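GDSL-like protein (PDB 7BXD) probably hydrolyses acyl esters, as an acyl-hydrolase of the GDSL-like (SGNH hydrolase) family. Local coordinates at residues S29-F34 and V100-G105; S86-L91 and V131-R136; D92-A97 and T139-Q144. All blocks are in the same frame, centred on the assembly; numbering follows the deposited sequence.

In the fold
Interaction 1 joins two neighbouring strands within the central parallel sheet; interactions 2 and 3 lie beside its Phe-34 face. Interaction 2 packs helices 87-90 and 127-141 together, its centre about 13 Å from that of interaction 1. Interaction 3 lies about 11 Å from the centres of both and secures the end of helix 127-141 to the loop that leads into strand 100-104. Phe-34 touches interactions 2 and 3: its CZ is 3.3 Å from Phe-87 O, and its CG is 3.7 Å from Ile-94 CD1. Strand 30-35 runs into helix 37-40, where GDSL hydrolases usually carry the nucleophilic serine, so interaction 1 probably lies closest to the catalytic site.

Interaction 1: residues S29-F34 and V100-G105; sequences STICCF and VYVVFG
Cys-32 lays its CB and SG against the CD2-CE2 side of the Tyr-101 ring, CB coming to 3.5 Å from CE2 of Tyr-101. The approach is oblique: Cys-32 SG is 4.6 Å from the centroid of the Tyr-101 ring, a sulfur-aromatic contact 58° off the ring normal. With its CG beside the backbone N (chi1 -74°), Tyr-101 leans its ring back toward the strand of Cys-32, and its hydroxyl is hydrogen-bonded to Asp-95 O and accepts from Ala-98 N. Phe-34 is on the same face, and CG2 of Val-103 reaches its ring edge 4.4 Å from CD2 of Phe-34. These are two adjacent inner strands of the parallel sheet in the alpha/beta/alpha fold of SGNH hydrolases, bonded in the alternating parallel pattern. Cys-32 and Phe-34 each donate their N-H to a carbonyl of strand 100-104 and accept at C=O from the N-H two residues further on; the Val-102 N to Cys-32 O bond, 2.9 Å long, is almost straight (175°). On the opposite face Ile-31 and Val-100 stand side by side, while Ile-31 CG2 slants across to Val-102 CG2 at 3.7 Å. Thr-39 of helix 37-40 touches Cys-33 and Phe-104 there.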
ATOM      1  N   SER A  29      -9.410 -10.274 -15.312  1.00 24.22           N
ATOM      2  CA  SER A  29      -8.236 -10.580 -14.515  1.00 22.55           C
ATOM      3  C   SER A  29      -8.612 -10.909 -13.079  1.00 20.51           C
ATOM      4  O   SER A  29      -9.606 -10.401 -12.545  1.00 21.63           O
ATOM      5  CB  SER A  29      -7.266  -9.391 -14.502  1.00 23.72           C
ATOM      6  OG  SER A  29      -6.558  -9.257 -15.734  1.00 25.26           O
ATOM      7  N   THR A  30      -7.745 -11.697 -12.428  1.00 18.64           N
ATOM      8  CA  THR A  30      -7.716 -11.792 -10.969  1.00 18.49           C
ATOM      9  C   THR A  30      -6.630 -10.848 -10.455  1.00 16.86           C
ATOM     10  O   THR A  30      -5.476 -10.925 -10.895  1.00 18.08           O
ATOM     11  CB  THR A  30      -7.430 -13.234 -10.533  1.00 20.15           C
ATOM     12  OG1 THR A  30      -8.513 -14.061 -10.969  1.00 22.13           O
ATOM     13  CG2 THR A  30      -7.319 -13.366  -9.008  1.00 21.16           C
ATOM     14  N   ILE A  31      -7.003  -9.982  -9.511  1.00 16.34           N
ATOM     15  CA  ILE A  31      -6.135  -8.911  -9.018  1.00 15.51           C
ATOM     16  C   ILE A  31      -5.863  -9.181  -7.539  1.00 15.17           C
ATOM     17  O   ILE A  31      -6.798  -9.176  -6.725  1.00 16.69           O
ATOM     18  CB  ILE A  31      -6.799  -7.538  -9.208  1.00 16.22           C
ATOM     19  CG1 ILE A  31      -7.163  -7.328 -10.697  1.00 17.78           C
ATOM     20  CG2 ILE A  31      -5.871  -6.430  -8.699  1.00 16.76           C
ATOM     21  CD1 ILE A  31      -7.924  -6.036 -10.973  1.00 19.21           C
ATOM     22  N   CYS A  32      -4.597  -9.404  -7.192  1.00 14.80           N
ATOM     23  CA  CYS A  32      -4.195  -9.687  -5.818  1.00 14.89           C
ATOM     24  C   CYS A  32      -3.696  -8.399  -5.161  1.00 14.28           C
ATOM     25  O   CYS A  32      -2.682  -7.837  -5.587  1.00 15.00           O
ATOM     26  CB  CYS A  32      -3.106 -10.758  -5.828  1.00 16.55           C
ATOM     27  SG  CYS A  32      -2.524 -11.178  -4.187  1.00 17.68           S
ATOM     28  N   CYS A  33      -4.436  -7.916  -4.143  1.00 14.15           N
ATOM     29  CA  CYS A  33      -4.142  -6.651  -3.465  1.00 14.12           C
ATOM     30  C   CYS A  33      -3.403  -6.956  -2.161  1.00 13.63           C
ATOM     31  O   CYS A  33      -4.012  -7.441  -1.187  1.00 14.51           O
ATOM     32  CB  CYS A  33      -5.447  -5.881  -3.228  1.00 15.09           C
ATOM     33  SG  CYS A  33      -6.302  -5.519  -4.785  1.00 15.55           S
ATOM     34  N   PHE A  34      -2.101  -6.668  -2.139  1.00 13.61           N
ATOM     35  CA  PHE A  34      -1.210  -7.002  -1.040  1.00 13.22           C
ATOM     36  C   PHE A  34      -0.935  -5.685  -0.303  1.00 13.10           C
ATOM     37  O   PHE A  34      -0.392  -4.738  -0.901  1.00 13.68           O
ATOM     38  CB  PHE A  34       0.050  -7.581  -1.674  1.00 13.85           C
ATOM     39  CG  PHE A  34       1.053  -8.190  -0.727  1.00 14.06           C
ATOM     40  CD1 PHE A  34       0.672  -8.822   0.454  1.00 13.78           C
ATOM     41  CD2 PHE A  34       2.412  -8.192  -1.083  1.00 14.79           C
ATOM     42  CE1 PHE A  34       1.618  -9.447   1.267  1.00 14.44           C
ATOM     43  CE2 PHE A  34       3.366  -8.828  -0.276  1.00 14.90           C
ATOM     44  CZ  PHE A  34       2.973  -9.463   0.896  1.00 15.00           C
ATOM     45  N   VAL A 100      -2.679  -9.834 -11.863  1.00 15.71           N
ATOM     46  CA  VAL A 100      -2.134  -8.528 -11.505  1.00 15.17           C
ATOM     47  C   VAL A 100      -1.890  -8.542 -10.004  1.00 15.01           C
ATOM     48  O   VAL A 100      -2.747  -9.010  -9.234  1.00 15.88           O
ATOM     49  CB  VAL A 100      -3.142  -7.410 -11.860  1.00 16.43           C
ATOM     50  CG1 VAL A 100      -2.605  -6.015 -11.506  1.00 17.48           C
ATOM     51  CG2 VAL A 100      -3.560  -7.466 -13.338  1.00 17.17           C
ATOM     52  N   TYR A 101      -0.736  -8.014  -9.591  1.00 14.13           N
ATOM     53  CA  TYR A 101      -0.418  -7.774  -8.188  1.00 14.59           C
ATOM     54  C   TYR A 101      -0.385  -6.277  -7.957  1.00 13.68           C
ATOM     55  O   TYR A 101       0.299  -5.546  -8.692  1.00 14.72           O
ATOM     56  CB  TYR A 101       0.944  -8.377  -7.799  1.00 14.31           C
ATOM     57  CG  TYR A 101       0.786  -9.871  -7.718  1.00 14.21           C
ATOM     58  CD1 TYR A 101       0.795 -10.639  -8.865  1.00 15.37           C
ATOM     59  CD2 TYR A 101       0.478 -10.509  -6.499  1.00 14.78           C
ATOM     60  CE1 TYR A 101       0.523 -12.012  -8.826  1.00 15.97           C
ATOM     61  CE2 TYR A 101       0.189 -11.869  -6.439  1.00 15.17           C
ATOM     62  CZ  TYR A 101       0.201 -12.610  -7.607  1.00 15.49           C
ATOM     63  OH  TYR A 101      -0.121 -13.941  -7.608  1.00 16.37           O
ATOM     64  N   VAL A 102      -1.115  -5.827  -6.935  1.00 13.58           N
ATOM     65  CA  VAL A 102      -1.149  -4.418  -6.524  1.00 13.70           C
ATOM     66  C   VAL A 102      -0.568  -4.363  -5.120  1.00 12.94           C
ATOM     67  O   VAL A 102      -1.157  -4.927  -4.185  1.00 14.36           O
ATOM     68  CB  VAL A 102      -2.582  -3.858  -6.552  1.00 14.57           C
ATOM     69  CG1 VAL A 102      -2.594  -2.423  -6.051  1.00 15.75           C
ATOM     70  CG2 VAL A 102      -3.168  -3.937  -7.971  1.00 15.89           C
ATOM     71  N   VAL A 103       0.606  -3.726  -4.962  1.00 12.51           N
ATOM     72  CA  VAL A 103       1.305  -3.681  -3.672  1.00 12.98           C
ATOM     73  C   VAL A 103       1.183  -2.263  -3.138  1.00 13.09           C
ATOM     74  O   VAL A 103       1.638  -1.313  -3.791  1.00 13.32           O
ATOM     75  CB  VAL A 103       2.781  -4.097  -3.808  1.00 13.64           C
ATOM     76  CG1 VAL A 103       3.444  -4.065  -2.437  1.00 15.05           C
ATOM     77  CG2 VAL A 103       2.905  -5.485  -4.467  1.00 15.35           C
ATOM     78  N   PHE A 104       0.581  -2.118  -1.953  1.00 12.70           N
ATOM     79  CA  PHE A 104       0.224  -0.818  -1.389  1.00 12.72           C
ATOM     80  C   PHE A 104       0.648  -0.827   0.075  1.00 12.60           C
ATOM     81  O   PHE A 104      -0.010  -1.452   0.905  1.00 13.16           O
ATOM     82  CB  PHE A 104      -1.295  -0.692  -1.545  1.00 13.48           C
ATOM     83  CG  PHE A 104      -1.923   0.594  -1.027  1.00 13.09           C
ATOM     84  CD1 PHE A 104      -1.254   1.820  -1.016  1.00 13.13           C
ATOM     85  CD2 PHE A 104      -3.261   0.554  -0.608  1.00 13.25           C
ATOM     86  CE1 PHE A 104      -1.900   2.977  -0.596  1.00 13.96           C
ATOM     87  CE2 PHE A 104      -3.906   1.711  -0.176  1.00 13.95           C
ATOM     88  CZ  PHE A 104      -3.217   2.924  -0.168  1.00 14.33           C
ATOM     89  N   GLY A 105       1.781  -0.210   0.388  1.00 13.04           N
ATOM     90  CA  GLY A 105       2.286  -0.225   1.752  1.00 13.31           C
ATOM     91  C   GLY A 105       3.336   0.841   1.941  1.00 12.93           C
ATOM     92  O   GLY A 105       3.680   1.575   1.008  1.00 13.37           O
TER

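Interaction 2: residues S86-L91 and V131-R136; sequences SFVERL and VDYLIR
Tyr-133 has CG anti to the backbone N (chi1 180°), and its ring, turned crosswise at chi2 -89°, is thereby carried away from helix 127-141 to meet Val-88. One methyl of that valine, CG1, sits over a face of the ring, 4.1 Å from the Tyr-133 centroid, in a CH-pi contact; CG2 of Val-88 skirts the same side of the ring near CD1. Leu-134, the next residue on the helix, reaches across to the short helix with both branches. Its CD1 lies 3.9 Å from Phe-87 CB, while CD2 lies against the backbone of the short helix, 3.8 Å from Phe-87 O, and also meets Leu-91 CD2 at 4.1 Å. Both helices belong to the layer that covers the Phe-34 face of the sheet in this alpha/beta/alpha fold, and the rings of Phe-87 and Phe-34 meet with their planes at about 50°. The short helix 87-90 opens with a capping box: Ser-86 OG accepts from Glu-89 N at 3.0 Å, and Glu-89 OE1 takes both the backbone N-H and the hydroxyl of Ser-86, which reach it from opposite faces of the carboxylate plane. With an alanine here instead of Tyr-133, Val-88 CG1 would probably lose the ring face it packs on, and a gap would open beside Leu-91. Over a face of the Phe-87 ring, toward its rim, stands NH2 of Arg-90, a nitrogen that also donates to Ser-75 OG and Gly-35 O.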
ATOM      1  N   SER A  86       5.655  -8.819   8.218  1.00 16.71           N
ATOM      2  CA  SER A  86       6.009  -7.861   7.168  1.00 15.81           C
ATOM      3  C   SER A  86       5.547  -8.360   5.797  1.00 15.07           C
ATOM      4  O   SER A  86       5.242  -9.555   5.600  1.00 15.62           O
ATOM      5  CB  SER A  86       7.514  -7.658   7.095  1.00 16.70           C
ATOM      6  OG  SER A  86       8.201  -8.835   6.685  1.00 16.68           O
ATOM      7  N   PHE A  87       5.492  -7.430   4.827  1.00 14.49           N
ATOM      8  CA  PHE A  87       5.175  -7.873   3.471  1.00 14.24           C
ATOM      9  C   PHE A  87       6.196  -8.917   3.022  1.00 14.20           C
ATOM     10  O   PHE A  87       5.852  -9.901   2.369  1.00 14.57           O
ATOM     11  CB  PHE A  87       5.164  -6.716   2.464  1.00 13.60           C
ATOM     12  CG  PHE A  87       4.022  -5.721   2.573  1.00 13.40           C
ATOM     13  CD1 PHE A  87       3.626  -5.120   3.790  1.00 14.35           C
ATOM     14  CD2 PHE A  87       3.366  -5.316   1.405  1.00 14.18           C
ATOM     15  CE1 PHE A  87       2.617  -4.126   3.809  1.00 14.10           C
ATOM     16  CE2 PHE A  87       2.369  -4.332   1.438  1.00 14.66           C
ATOM     17  CZ  PHE A  87       2.011  -3.738   2.615  1.00 13.88           C
ATOM     18  N   VAL A  88       7.478  -8.688   3.324  1.00 14.29           N
ATOM     19  CA  VAL A  88       8.513  -9.647   2.943  1.00 14.99           C
ATOM     20  C   VAL A  88       8.186 -11.025   3.516  1.00 15.75           C
ATOM     21  O   VAL A  88       8.287 -12.035   2.815  1.00 16.63           O
ATOM     22  CB  VAL A  88       9.893  -9.148   3.414  1.00 15.58           C
ATOM     23  CG1 VAL A  88      10.950 -10.262   3.335  1.00 16.68           C
ATOM     24  CG2 VAL A  88      10.322  -7.915   2.603  1.00 16.26           C
ATOM     25  N   GLU A  89       7.812 -11.083   4.808  1.00 15.80           N
ATOM     26  CA  GLU A  89       7.535 -12.358   5.457  1.00 16.73           C
ATOM     27  C   GLU A  89       6.246 -13.000   4.954  1.00 16.32           C
ATOM     28  O   GLU A  89       6.133 -14.239   4.933  1.00 17.06           O
ATOM     29  CB  GLU A  89       7.511 -12.178   6.967  1.00 18.27           C
ATOM     30  CG  GLU A  89       8.889 -11.984   7.581  1.00 19.71           C
ATOM     31  CD  GLU A  89       8.865 -11.276   8.929  1.00 20.64           C
ATOM     32  OE1 GLU A  89       8.300 -10.160   9.030  1.00 20.18           O
ATOM     33  OE2 GLU A  89       9.469 -11.816   9.905  1.00 22.84           O
ATOM     34  N   ARG A  90       5.243 -12.180   4.586  1.00 15.75           N
ATOM     35  CA  ARG A  90       3.938 -12.695   4.175  1.00 15.69           C
ATOM     36  C   ARG A  90       3.904 -13.145   2.720  1.00 15.41           C
ATOM     37  O   ARG A  90       2.965 -13.856   2.331  1.00 15.91           O
ATOM     38  CB  ARG A  90       2.844 -11.630   4.371  1.00 16.12           C
ATOM     39  CG  ARG A  90       2.513 -11.376   5.853  1.00 17.59           C
ATOM     40  CD  ARG A  90       1.180 -10.633   5.946  1.00 20.59           C
ATOM     41  NE  ARG A  90       1.409  -9.266   5.515  1.00 20.06           N
ATOM     42  CZ  ARG A  90       0.679  -8.526   4.652  1.00 17.68           C
ATOM     43  NH1 ARG A  90      -0.398  -8.980   4.000  1.00 18.21           N
ATOM     44  NH2 ARG A  90       1.065  -7.284   4.464  1.00 16.50           N
ATOM     45  N   LEU A  91       4.855 -12.701   1.881  1.00 15.18           N
ATOM     46  CA  LEU A  91       4.673 -12.853   0.434  1.00 14.86           C
ATOM     47  C   LEU A  91       4.469 -14.320   0.022  1.00 14.80           C
ATOM     48  O   LEU A  91       3.615 -14.633  -0.822  1.00 15.51           O
ATOM     49  CB  LEU A  91       5.857 -12.225  -0.301  1.00 15.55           C
ATOM     50  CG  LEU A  91       5.892 -12.438  -1.812  1.00 15.61           C
ATOM     51  CD1 LEU A  91       4.667 -11.864  -2.488  1.00 15.86           C
ATOM     52  CD2 LEU A  91       7.163 -11.802  -2.357  1.00 16.71           C
ATOM     53  N   VAL A 131      11.710  -3.364  -0.508  1.00 13.13           N
ATOM     54  CA  VAL A 131      11.002  -3.130  -1.763  1.00 13.06           C
ATOM     55  C   VAL A 131      11.666  -3.931  -2.879  1.00 13.08           C
ATOM     56  O   VAL A 131      11.001  -4.552  -3.718  1.00 13.56           O
ATOM     57  CB  VAL A 131      10.894  -1.630  -2.093  1.00 13.68           C
ATOM     58  CG1 VAL A 131      10.200  -1.417  -3.460  1.00 14.42           C
ATOM     59  CG2 VAL A 131      10.112  -0.890  -1.002  1.00 14.48           C
ATOM     60  N   ASP A 132      13.008  -3.923  -2.912  1.00 13.27           N
ATOM     61  CA  ASP A 132      13.752  -4.705  -3.895  1.00 13.80           C
ATOM     62  C   ASP A 132      13.395  -6.186  -3.790  1.00 13.53           C
ATOM     63  O   ASP A 132      13.142  -6.851  -4.805  1.00 14.23           O
ATOM     64  CB  ASP A 132      15.245  -4.434  -3.672  1.00 14.24           C
ATOM     65  CG  ASP A 132      16.130  -5.119  -4.685  1.00 15.42           C
ATOM     66  OD1 ASP A 132      16.328  -4.528  -5.768  1.00 16.59           O
ATOM     67  OD2 ASP A 132      16.618  -6.231  -4.388  1.00 17.20           O
ATOM     68  N   TYR A 133      13.385  -6.721  -2.568  1.00 14.22           N
ATOM     69  CA  TYR A 133      12.998  -8.126  -2.377  1.00 14.66           C
ATOM     70  C   TYR A 133      11.613  -8.401  -2.934  1.00 13.75           C
ATOM     71  O   TYR A 133      11.394  -9.430  -3.587  1.00 14.24           O
ATOM     72  CB  TYR A 133      13.047  -8.496  -0.890  1.00 15.75           C
ATOM     73  CG  TYR A 133      12.657  -9.925  -0.641  1.00 16.29           C
ATOM     74  CD1 TYR A 133      11.314 -10.270  -0.413  1.00 16.47           C
ATOM     75  CD2 TYR A 133      13.635 -10.938  -0.615  1.00 18.57           C
ATOM     76  CE1 TYR A 133      10.951 -11.574  -0.197  1.00 17.96           C
ATOM     77  CE2 TYR A 133      13.279 -12.253  -0.394  1.00 19.73           C
ATOM     78  CZ  TYR A 133      11.937 -12.565  -0.193  1.00 19.49           C
ATOM     79  OH  TYR A 133      11.581 -13.899   0.024  1.00 21.35           O
ATOM     80  N   LEU A 134      10.637  -7.543  -2.619  1.00 13.96           N
ATOM     81  CA  LEU A 134       9.277  -7.813  -3.086  1.00 14.07           C
ATOM     82  C   LEU A 134       9.220  -7.877  -4.597  1.00 13.58           C
ATOM     83  O   LEU A 134       8.569  -8.760  -5.165  1.00 14.38           O
ATOM     84  CB  LEU A 134       8.291  -6.758  -2.588  1.00 14.34           C
ATOM     85  CG  LEU A 134       7.954  -6.730  -1.086  1.00 14.95           C
ATOM     86  CD1 LEU A 134       6.858  -5.679  -0.882  1.00 16.12           C
ATOM     87  CD2 LEU A 134       7.492  -8.087  -0.590  1.00 14.97           C
ATOM     88  N   ILE A 135       9.873  -6.936  -5.296  1.00 13.19           N
ATOM     89  CA  ILE A 135       9.757  -6.938  -6.747  1.00 13.35           C
ATOM     90  C   ILE A 135      10.421  -8.176  -7.332  1.00 13.71           C
ATOM     91  O   ILE A 135       9.846  -8.852  -8.204  1.00 14.70           O
ATOM     92  CB  ILE A 135      10.326  -5.641  -7.354  1.00 13.42           C
ATOM     93  CG1 ILE A 135       9.439  -4.453  -6.919  1.00 13.67           C
ATOM     94  CG2 ILE A 135      10.420  -5.767  -8.888  1.00 14.10           C
ATOM     95  CD1 ILE A 135      10.058  -3.094  -7.139  1.00 14.82           C
ATOM     96  N   ARG A 136      11.623  -8.507  -6.843  1.00 14.23           N
ATOM     97  CA  ARG A 136      12.309  -9.701  -7.357  1.00 15.20           C
ATOM     98  C   ARG A 136      11.488 -10.952  -7.086  1.00 14.12           C
ATOM     99  O   ARG A 136      11.417 -11.870  -7.925  1.00 15.08           O
ATOM    100  CB  ARG A 136      13.700  -9.832  -6.722  1.00 16.52           C
ATOM    101  CG  ARG A 136      14.711  -8.796  -7.224  1.00 18.35           C
ATOM    102  CD  ARG A 136      16.118  -9.091  -6.634  1.00 21.27           C
ATOM    103  NE  ARG A 136      16.222  -8.790  -5.201  1.00 24.43           N
ATOM    104  CZ  ARG A 136      16.330  -9.685  -4.210  1.00 27.54           C
ATOM    105  NH1 ARG A 136      16.336 -10.988  -4.463  1.00 29.52           N
ATOM    106  NH2 ARG A 136      16.428  -9.262  -2.947  1.00 29.19           N
TER

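Interaction 3: residues D92-A97 and T139-Q144; sequences DGIDDA and TARSPQ
Arg-141 folds out from the last turn of helix 127-141 and presses its guanidinium into the loop 92-97. Its CG takes the crowded position between backbone N and carbonyl carbon (chi1 74°), and a bend at chi3 (-65°) turns the flat end toward the loop's carbonyl oxygens. NH2 donates to Ile-94 O at 2.8 Å, the oxygen lying nearly in the guanidinium plane, and NH1 adds weak bonds to the same oxygen and to Asp-95 O. Over one face of the guanidinium lies Asp-96 CB, 3.6 Å from CZ of Arg-141. The carboxylates of Asp-92 and Asp-96 stay beyond salt-bridge distance of the guanidinium, Asp-92 OD1 lying 4.3 Å from Arg-141 NE. A water bridges that pair, donating to the acid and accepting from NE. Asp-96 also has CG between its backbone N and carbonyl carbon (chi1 70°), which brings OD2 to a second water shared with Arg-141 O. Ser-142, first to leave the helix, sets OG beside its backbone N and hydrogen-bonded to Asp-96 O (2.8 Å); Tyr-101 OH bonds weakly to that OG. An Asx turn braces the loop, Asp-95 OD1 accepting from Ala-97 N. The arrangement ties the end of the helix in the beta-alpha-beta crossover between strands 100-104 and 146-150 to the loop entering the first of them, at the N-terminal ends of the sheet strands.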
ATOM      1  N   ASP A  92       5.279 -15.237   0.565  1.00 15.62           N
ATOM      2  CA  ASP A  92       5.213 -16.598   0.058  1.00 16.65           C
ATOM      3  C   ASP A  92       3.865 -17.246   0.326  1.00 16.75           C
ATOM      4  O   ASP A  92       3.507 -18.225  -0.359  1.00 17.95           O
ATOM      5  CB  ASP A  92       6.299 -17.483   0.684  1.00 19.55           C
ATOM      6  CG  ASP A  92       6.560 -18.771  -0.109  1.00 23.67           C
ATOM      7  OD1 ASP A  92       6.962 -18.672  -1.295  1.00 25.39           O
ATOM      8  OD2 ASP A  92       6.402 -19.875   0.455  1.00 25.93           O
ATOM      9  N   GLY A  93       3.107 -16.727   1.303  1.00 16.41           N
ATOM     10  CA  GLY A  93       1.808 -17.261   1.667  1.00 15.81           C
ATOM     11  C   GLY A  93       0.616 -16.657   0.959  1.00 15.38           C
ATOM     12  O   GLY A  93      -0.521 -17.056   1.259  1.00 16.25           O
ATOM     13  N   ILE A  94       0.807 -15.683   0.051  1.00 15.13           N
ATOM     14  CA  ILE A  94      -0.320 -15.105  -0.695  1.00 14.91           C
ATOM     15  C   ILE A  94      -0.440 -15.816  -2.036  1.00 15.16           C
ATOM     16  O   ILE A  94       0.450 -16.536  -2.487  1.00 16.44           O
ATOM     17  CB  ILE A  94      -0.226 -13.573  -0.853  1.00 15.28           C
ATOM     18  CG1 ILE A  94       0.763 -13.162  -1.957  1.00 15.73           C
ATOM     19  CG2 ILE A  94       0.111 -12.900   0.494  1.00 15.62           C
ATOM     20  CD1 ILE A  94       0.848 -11.636  -2.174  1.00 16.39           C
ATOM     21  N   ASP A  95      -1.590 -15.650  -2.685  1.00 15.59           N
ATOM     22  CA  ASP A  95      -1.843 -16.290  -3.973  1.00 15.76           C
ATOM     23  C   ASP A  95      -0.730 -15.956  -4.967  1.00 15.58           C
ATOM     24  O   ASP A  95      -0.375 -14.777  -5.137  1.00 17.68           O
ATOM     25  CB  ASP A  95      -3.182 -15.755  -4.503  1.00 17.34           C
ATOM     26  CG  ASP A  95      -3.579 -16.347  -5.832  1.00 18.89           C
ATOM     27  OD1 ASP A  95      -3.080 -17.436  -6.223  1.00 17.97           O
ATOM     28  OD2 ASP A  95      -4.445 -15.713  -6.499  1.00 21.32           O
ATOM     29  N   ASP A  96      -0.151 -16.987  -5.600  1.00 15.89           N
ATOM     30  CA  ASP A  96       0.874 -16.768  -6.624  1.00 16.49           C
ATOM     31  C   ASP A  96       0.342 -16.819  -8.050  1.00 16.42           C
ATOM     32  O   ASP A  96       1.118 -16.633  -9.000  1.00 17.20           O
ATOM     33  CB  ASP A  96       2.057 -17.738  -6.458  1.00 17.94           C
ATOM     34  CG  ASP A  96       1.705 -19.191  -6.792  1.00 19.21           C
ATOM     35  OD1 ASP A  96       0.632 -19.454  -7.384  1.00 20.42           O
ATOM     36  OD2 ASP A  96       2.543 -20.066  -6.478  1.00 20.37           O
ATOM     37  N   ALA A  97      -0.966 -17.033  -8.225  1.00 16.55           N
ATOM     38  CA  ALA A  97      -1.542 -17.321  -9.530  1.00 17.47           C
ATOM     39  C   ALA A  97      -2.379 -16.172 -10.080  1.00 17.33           C
ATOM     40  O   ALA A  97      -3.054 -16.355 -11.093  1.00 19.02           O
ATOM     41  CB  ALA A  97      -2.380 -18.602  -9.452  1.00 18.77           C
ATOM     42  N   THR A 139       8.155 -11.413  -8.907  1.00 14.78           N
ATOM     43  CA  THR A 139       8.424 -11.790 -10.283  1.00 15.31           C
ATOM     44  C   THR A 139       8.846 -13.253 -10.373  1.00 15.55           C
ATOM     45  O   THR A 139       8.430 -13.970 -11.291  1.00 16.39           O
ATOM     46  CB  THR A 139       9.464 -10.853 -10.903  1.00 15.46           C
ATOM     47  OG1 THR A 139       9.010  -9.497 -10.795  1.00 15.25           O
ATOM     48  CG2 THR A 139       9.665 -11.213 -12.382  1.00 16.46           C
ATOM     49  N   ALA A 140       9.633 -13.727  -9.401  1.00 15.97           N
ATOM     50  CA  ALA A 140      10.074 -15.119  -9.435  1.00 16.44           C
ATOM     51  C   ALA A 140       8.902 -16.075  -9.286  1.00 16.39           C
ATOM     52  O   ALA A 140       8.881 -17.131  -9.936  1.00 17.98           O
ATOM     53  CB  ALA A 140      11.127 -15.356  -8.346  1.00 17.54           C
ATOM     54  N   ARG A 141       7.935 -15.748  -8.424  1.00 15.57           N
ATOM     55  CA  ARG A 141       6.859 -16.686  -8.153  1.00 16.41           C
ATOM     56  C   ARG A 141       5.679 -16.494  -9.094  1.00 16.58           C
ATOM     57  O   ARG A 141       4.854 -17.401  -9.238  1.00 17.72           O
ATOM     58  CB  ARG A 141       6.451 -16.554  -6.689  1.00 17.49           C
ATOM     59  CG  ARG A 141       5.660 -15.302  -6.353  1.00 16.40           C
ATOM     60  CD  ARG A 141       5.672 -14.996  -4.844  1.00 16.66           C
ATOM     61  NE  ARG A 141       4.980 -16.043  -4.064  1.00 16.81           N
ATOM     62  CZ  ARG A 141       3.682 -16.051  -3.772  1.00 16.37           C
ATOM     63  NH1 ARG A 141       2.887 -15.071  -4.191  1.00 16.39           N
ATOM     64  NH2 ARG A 141       3.161 -17.078  -3.074  1.00 17.33           N
ATOM     65  N   SER A 142       5.584 -15.336  -9.752  1.00 16.24           N
ATOM     66  CA  SER A 142       4.449 -14.985 -10.607  1.00 16.44           C
ATOM     67  C   SER A 142       5.001 -14.305 -11.857  1.00 17.79           C
ATOM     68  O   SER A 142       4.737 -13.127 -12.098  1.00 18.13           O
ATOM     69  CB  SER A 142       3.501 -14.047  -9.856  1.00 15.94           C
ATOM     70  OG  SER A 142       3.069 -14.625  -8.632  1.00 15.74           O
ATOM     71  N   PRO A 143       5.793 -15.041 -12.667  1.00 20.04           N
ATOM     72  CA  PRO A 143       6.603 -14.417 -13.715  1.00 21.18           C
ATOM     73  C   PRO A 143       5.824 -13.803 -14.853  1.00 19.60           C
ATOM     74  O   PRO A 143       6.410 -12.996 -15.586  1.00 21.09           O
ATOM     75  CB  PRO A 143       7.506 -15.573 -14.194  1.00 22.54           C
ATOM     76  CG  PRO A 143       6.823 -16.773 -13.865  1.00 23.48           C
ATOM     77  CD  PRO A 143       6.096 -16.478 -12.555  1.00 21.85           C
ATOM     78  N   GLN A 144       4.556 -14.175 -15.056  1.00 17.49           N
ATOM     79  CA  GLN A 144       3.732 -13.598 -16.103  1.00 17.60           C
ATOM     80  C   GLN A 144       2.755 -12.552 -15.607  1.00 17.03           C
ATOM     81  O   GLN A 144       2.074 -11.931 -16.429  1.00 18.58           O
ATOM     82  CB  GLN A 144       2.982 -14.700 -16.852  1.00 19.12           C
ATOM     83  CG  GLN A 144       3.942 -15.624 -17.591  1.00 21.31           C
ATOM     84  CD  GLN A 144       3.252 -16.761 -18.309  1.00 25.23           C
ATOM     85  OE1 GLN A 144       2.226 -16.592 -18.978  1.00 27.11           O
ATOM     86  NE2 GLN A 144       3.831 -17.947 -18.188  1.00 27.57           N
TER
HETATM   87  O   HOH W   1       5.762 -18.854  -3.523  1.00 25.38           O
HETATM   88  O   HOH W   2       5.023 -19.840  -7.922  1.00 24.02           O
HETATM   89  O   HOH W   3       2.700 -18.625 -10.899  1.00 37.38           O